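Gene activator AphA (Vibrio cholerae, PDB 1YG2) activates virulence gene expression as a transcription factor of the winged-helix superfamily, probably by binding DNA as a dimer. Local coordinates at residues H5-V10 against K23-S28; E131-Y136 against L149-L154. One frame throughout, in Å; residues are numbered along the deposited sequence.

Interaction 1 (H5-V10 against K23-S28); sequences HVILTV and KEFSAS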
# COMPACT_ATOMS: atom_id res chain seq x y z
N HIS A 5 4.79 14.77 11.53
CA HIS A 5 4.05 14.21 12.67
C HIS A 5 4.82 13.02 13.24
O HIS A 5 4.79 12.76 14.44
CB HIS A 5 2.65 13.78 12.26
CG HIS A 5 1.88 14.87 11.59
ND1 HIS A 5 1.74 14.95 10.21
CD2 HIS A 5 1.29 15.98 12.08
CE1 HIS A 5 1.11 16.06 9.90
NE2 HIS A 5 0.82 16.71 11.02
N VAL A 6 5.51 12.30 12.37
CA VAL A 6 6.29 11.16 12.80
C VAL A 6 7.40 11.69 13.71
O VAL A 6 7.73 11.09 14.72
CB VAL A 6 6.89 10.41 11.60
CG1 VAL A 6 7.89 9.35 12.07
CG2 VAL A 6 5.75 9.77 10.79
N ILE A 7 7.95 12.85 13.35
CA ILE A 7 9.00 13.49 14.13
C ILE A 7 8.43 14.10 15.41
O ILE A 7 9.03 14.00 16.48
CB ILE A 7 9.70 14.58 13.31
CG1 ILE A 7 10.37 13.93 12.09
CG2 ILE A 7 10.71 15.32 14.16
CD1 ILE A 7 10.85 14.94 11.06
N LEU A 8 7.27 14.74 15.31
CA LEU A 8 6.66 15.33 16.50
C LEU A 8 6.38 14.26 17.56
O LEU A 8 6.51 14.51 18.76
CB LEU A 8 5.37 16.06 16.13
CG LEU A 8 5.51 17.37 15.33
CD1 LEU A 8 4.16 18.02 15.09
CD2 LEU A 8 6.38 18.32 16.11
N THR A 9 6.00 13.08 17.11
CA THR A 9 5.69 11.97 18.02
C THR A 9 6.90 11.65 18.88
O THR A 9 6.80 11.47 20.09
CB THR A 9 5.30 10.71 17.24
OG1 THR A 9 4.19 11.00 16.39
CG2 THR A 9 4.93 9.58 18.21
N VAL A 10 8.06 11.58 18.25
CA VAL A 10 9.28 11.30 18.98
C VAL A 10 9.45 12.34 20.09
O VAL A 10 9.61 12.00 21.26
CB VAL A 10 10.51 11.36 18.05
CG1 VAL A 10 11.78 11.15 18.85
CG2 VAL A 10 10.39 10.33 16.95
N LYS A 23 18.44 8.49 14.60
CA LYS A 23 18.72 7.13 15.02
C LYS A 23 17.42 6.33 15.07
O LYS A 23 17.42 5.11 14.91
CB LYS A 23 19.40 7.12 16.38
N GLU A 24 16.31 7.02 15.32
CA GLU A 24 15.00 6.38 15.39
C GLU A 24 14.60 5.92 13.99
O GLU A 24 14.11 4.80 13.82
CB GLU A 24 13.94 7.35 15.92
CG GLU A 24 14.13 7.80 17.36
CD GLU A 24 14.13 6.65 18.34
OE1 GLU A 24 13.31 5.72 18.18
OE2 GLU A 24 14.95 6.67 19.28
N PHE A 25 14.81 6.78 13.00
CA PHE A 25 14.45 6.48 11.62
C PHE A 25 15.25 5.33 11.01
O PHE A 25 14.80 4.70 10.05
CB PHE A 25 14.57 7.74 10.74
CG PHE A 25 13.40 8.69 10.87
CD1 PHE A 25 13.35 9.63 11.89
CD2 PHE A 25 12.34 8.62 9.98
CE1 PHE A 25 12.25 10.50 12.03
CE2 PHE A 25 11.23 9.49 10.10
CZ PHE A 25 11.19 10.42 11.13
N SER A 26 16.44 5.06 11.54
CA SER A 26 17.23 3.95 11.03
C SER A 26 16.98 2.75 11.94
O SER A 26 17.58 1.69 11.77
CB SER A 26 18.72 4.30 10.98
OG SER A 26 19.23 4.57 12.27
N ALA A 27 16.09 2.93 12.92
CA ALA A 27 15.73 1.87 13.85
C ALA A 27 14.23 1.56 13.79
O ALA A 27 13.68 1.35 12.70
CB ALA A 27 16.14 2.25 15.27
N SER A 28 13.57 1.53 14.94
CA SER A 28 12.14 1.20 15.02
C SER A 28 11.22 1.99 14.08
O SER A 28 10.27 1.42 13.53
CB SER A 28 11.63 1.35 16.46
OG SER A 28 11.59 2.71 16.86
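Apolar packing centred on Phe25 joins helix 3-13 to the end of helix 18-25. The outer end of the ring enters between two side chains of consecutive residues: its CZ lies 3.6 Å from CG1 of Val6 and 3.7 Å from CG1 of Ile7. Each of these carbons also leans on a neighbouring ring atom, that of Val6 on CE2 and that of Ile7 on CE1, so the tip of the phenyl is gripped from both flanks. In Phe25, CG stands opposite the carbonyl carbon (chi1 -79°), which brings the ring tip across to helix 3-13. Val10 adds a looser touch one turn further on, where its CG1 is 4.4 Å from CG of Glu24, an aliphatic part of that acidic side chain.

The hydrogen bonds are local to each segment. Thr9 OG1 donates to His5 O (2.7 Å), which also accepts the backbone N of Thr9, the two donors approaching from opposite faces of the carbonyl plane. Ser26 OG reaches Lys23 O more loosely, at 3.2 Å and from above the carbonyl plane.

Ile29 and Trp33 pack against Val6, while Val40 of helix 37-49 touches Phe25 and Met47 of the same helix touches Ile7. Three helices thus share one hydrophobic core, the arrangement characteristic of the winged-helix DNA-binding domain of PadR-like regulators.

Interaction 2 (E131-Y136 against L149-L154); sequences EIEAAY and LERLTL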
# COMPACT_ATOMS: atom_id res chain seq x y z
N GLU A 131 13.71 -12.11 12.50
CA GLU A 131 14.91 -12.17 13.33
C GLU A 131 14.82 -11.10 14.40
O GLU A 131 15.12 -11.35 15.57
CB GLU A 131 16.16 -11.92 12.49
CG GLU A 131 16.58 -13.10 11.64
CD GLU A 131 17.90 -12.87 10.90
OE1 GLU A 131 18.87 -12.41 11.54
OE2 GLU A 131 17.96 -13.17 9.68
N ILE A 132 14.42 -9.91 13.99
CA ILE A 132 14.30 -8.80 14.92
C ILE A 132 13.24 -9.06 15.97
O ILE A 132 13.47 -8.80 17.14
CB ILE A 132 13.97 -7.50 14.18
CG1 ILE A 132 15.17 -7.09 13.32
CG2 ILE A 132 13.61 -6.40 15.18
CD1 ILE A 132 14.85 -6.05 12.28
N GLU A 133 12.09 -9.58 15.56
CA GLU A 133 11.01 -9.85 16.51
C GLU A 133 11.42 -10.86 17.58
O GLU A 133 11.20 -10.64 18.77
CB GLU A 133 9.76 -10.36 15.78
CG GLU A 133 8.61 -10.72 16.72
CD GLU A 133 7.36 -11.19 15.99
OE1 GLU A 133 7.48 -11.82 14.91
OE2 GLU A 133 6.24 -10.95 16.50
N ALA A 134 12.03 -11.97 17.17
CA ALA A 134 12.45 -12.99 18.12
C ALA A 134 13.48 -12.44 19.11
O ALA A 134 13.45 -12.75 20.30
CB ALA A 134 13.04 -14.19 17.38
N ALA A 135 14.37 -11.59 18.61
CA ALA A 135 15.43 -11.01 19.42
C ALA A 135 15.04 -9.91 20.40
O ALA A 135 15.60 -9.84 21.49
CB ALA A 135 16.54 -10.52 18.50
N TYR A 136 14.09 -9.05 20.03
CA TYR A 136 13.71 -7.96 20.92
C TYR A 136 12.23 -7.85 21.22
O TYR A 136 11.85 -7.14 22.15
CB TYR A 136 14.18 -6.61 20.36
CG TYR A 136 15.63 -6.59 19.95
CD1 TYR A 136 16.03 -7.11 18.72
CD2 TYR A 136 16.60 -6.12 20.81
CE1 TYR A 136 17.37 -7.16 18.37
CE2 TYR A 136 17.95 -6.17 20.48
CZ TYR A 136 18.33 -6.70 19.25
OH TYR A 136 19.66 -6.77 18.92
N LEU A 149 4.25 -1.23 21.21
CA LEU A 149 3.85 -0.42 20.06
C LEU A 149 4.82 -0.67 18.89
O LEU A 149 4.38 -0.92 17.77
CB LEU A 149 3.84 1.06 20.44
CG LEU A 149 2.78 1.51 21.46
CD1 LEU A 149 2.86 3.02 21.64
CD2 LEU A 149 1.39 1.10 20.98
N GLU A 150 6.12 -0.59 19.17
CA GLU A 150 7.14 -0.82 18.14
C GLU A 150 6.91 -2.20 17.54
O GLU A 150 6.93 -2.39 16.32
CB GLU A 150 8.54 -0.78 18.75
CG GLU A 150 8.89 0.51 19.46
CD GLU A 150 10.29 0.47 20.07
OE1 GLU A 150 10.77 -0.64 20.40
OE2 GLU A 150 10.90 1.55 20.23
N ARG A 151 6.70 -3.17 18.43
CA ARG A 151 6.47 -4.54 18.04
C ARG A 151 5.32 -4.61 17.04
O ARG A 151 5.41 -5.28 16.02
CB ARG A 151 6.14 -5.40 19.27
CG ARG A 151 5.77 -6.84 18.92
CD ARG A 151 5.47 -7.70 20.14
NE ARG A 151 4.89 -8.99 19.75
CZ ARG A 151 3.60 -9.20 19.55
NH1 ARG A 151 2.73 -8.21 19.71
NH2 ARG A 151 3.18 -10.39 19.14
N LEU A 152 4.23 -3.91 17.34
CA LEU A 152 3.09 -3.92 16.43
C LEU A 152 3.42 -3.32 15.06
O LEU A 152 2.98 -3.84 14.04
CB LEU A 152 1.91 -3.20 17.09
CG LEU A 152 1.28 -3.96 18.27
CD1 LEU A 152 0.32 -3.04 19.02
CD2 LEU A 152 0.56 -5.20 17.76
N THR A 153 4.18 -2.23 15.02
CA THR A 153 4.52 -1.64 13.73
C THR A 153 5.38 -2.63 12.95
O THR A 153 5.26 -2.75 11.74
CB THR A 153 5.27 -0.31 13.86
OG1 THR A 153 6.50 -0.53 14.55
CG2 THR A 153 4.41 0.71 14.60
N LEU A 154 6.26 -3.33 13.66
CA LEU A 154 7.12 -4.32 13.01
C LEU A 154 6.22 -5.43 12.44
O LEU A 154 6.37 -5.84 11.29
CB LEU A 154 8.12 -4.94 14.02
CG LEU A 154 8.95 -6.12 13.51
CD1 LEU A 154 9.74 -5.70 12.30
CD2 LEU A 154 9.90 -6.61 14.59
O HOH W 1 6.12 -11.36 18.96
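Leu154, Glu133 and Arg151 carry most of this contact between helices 108-136 and 145-177, which run antiparallel as a helical hairpin in the C-terminal part of AphA. The axes of the two short segments come within 10.8 Å of each other, with 161° between their directions, and the backbones are nearest at Glu133 and Arg151.

Leu154 supplies the apolar half. With CG anti to the backbone N (chi1 173°), its branched end is swung toward helix 108-136, and CD2 is the methyl that makes the contact, meeting CG2 of Ile132 at 3.8 Å. The same methyl lies 3.9 Å from CB of Glu133 and also approaches that residue's backbone N. One branch therefore packs against two successive residues, and the first methylene of a charged side chain forms part of its apolar surroundings.

Beyond CB, Glu133 is extended and carries its carboxylate alongside the hydrophobic patch to the end of Arg151, itself stretched out from CG to NE. The two flat groups are inclined by 45°, and the carboxylate oxygen OE2 lies well out of the guanidinium plane, 4.0 Å from Arg151 NE. That geometry leaves an electrostatic attraction without a direct salt bridge. The salt bridge of Glu133 is made instead with Arg155 NH1, one turn beyond Arg151, so two arginines probably favour the ionised carboxylate. Tyr137 O, just past the end of helix 108-136, is a further, weak acceptor for Arg151 NE.

A water lies between the two charged groups. Its approach to Glu133 OE2, at 2.5 Å, is very short and doubtful in detail; more firmly, it sits at the edge of the guanidinium, in its plane, and accepts from Arg151 NE at 2.8 Å.

Interaction 1 is a buried contact within the PadR-like part of the chain, whereas interaction 2 is partly buried and pairs two long helices of the C-terminal part; they share no helix. Their chemistry follows this difference in place: interaction 1 relies chiefly on an aromatic ring held by aliphatic carbons, while interaction 2 joins a small apolar patch to opposite charges with a water between them. The centres are about 16 Å apart, and segments 23-28 and 149-154 touch, Ser28 OG lying 3.6 Å from Glu150 OE2. In interaction 1 Val6 itself packs on Ala98 of the second subunit; in interaction 2 that subunit is met by other residues of segment 149-154, such as Leu149 on its Leu100.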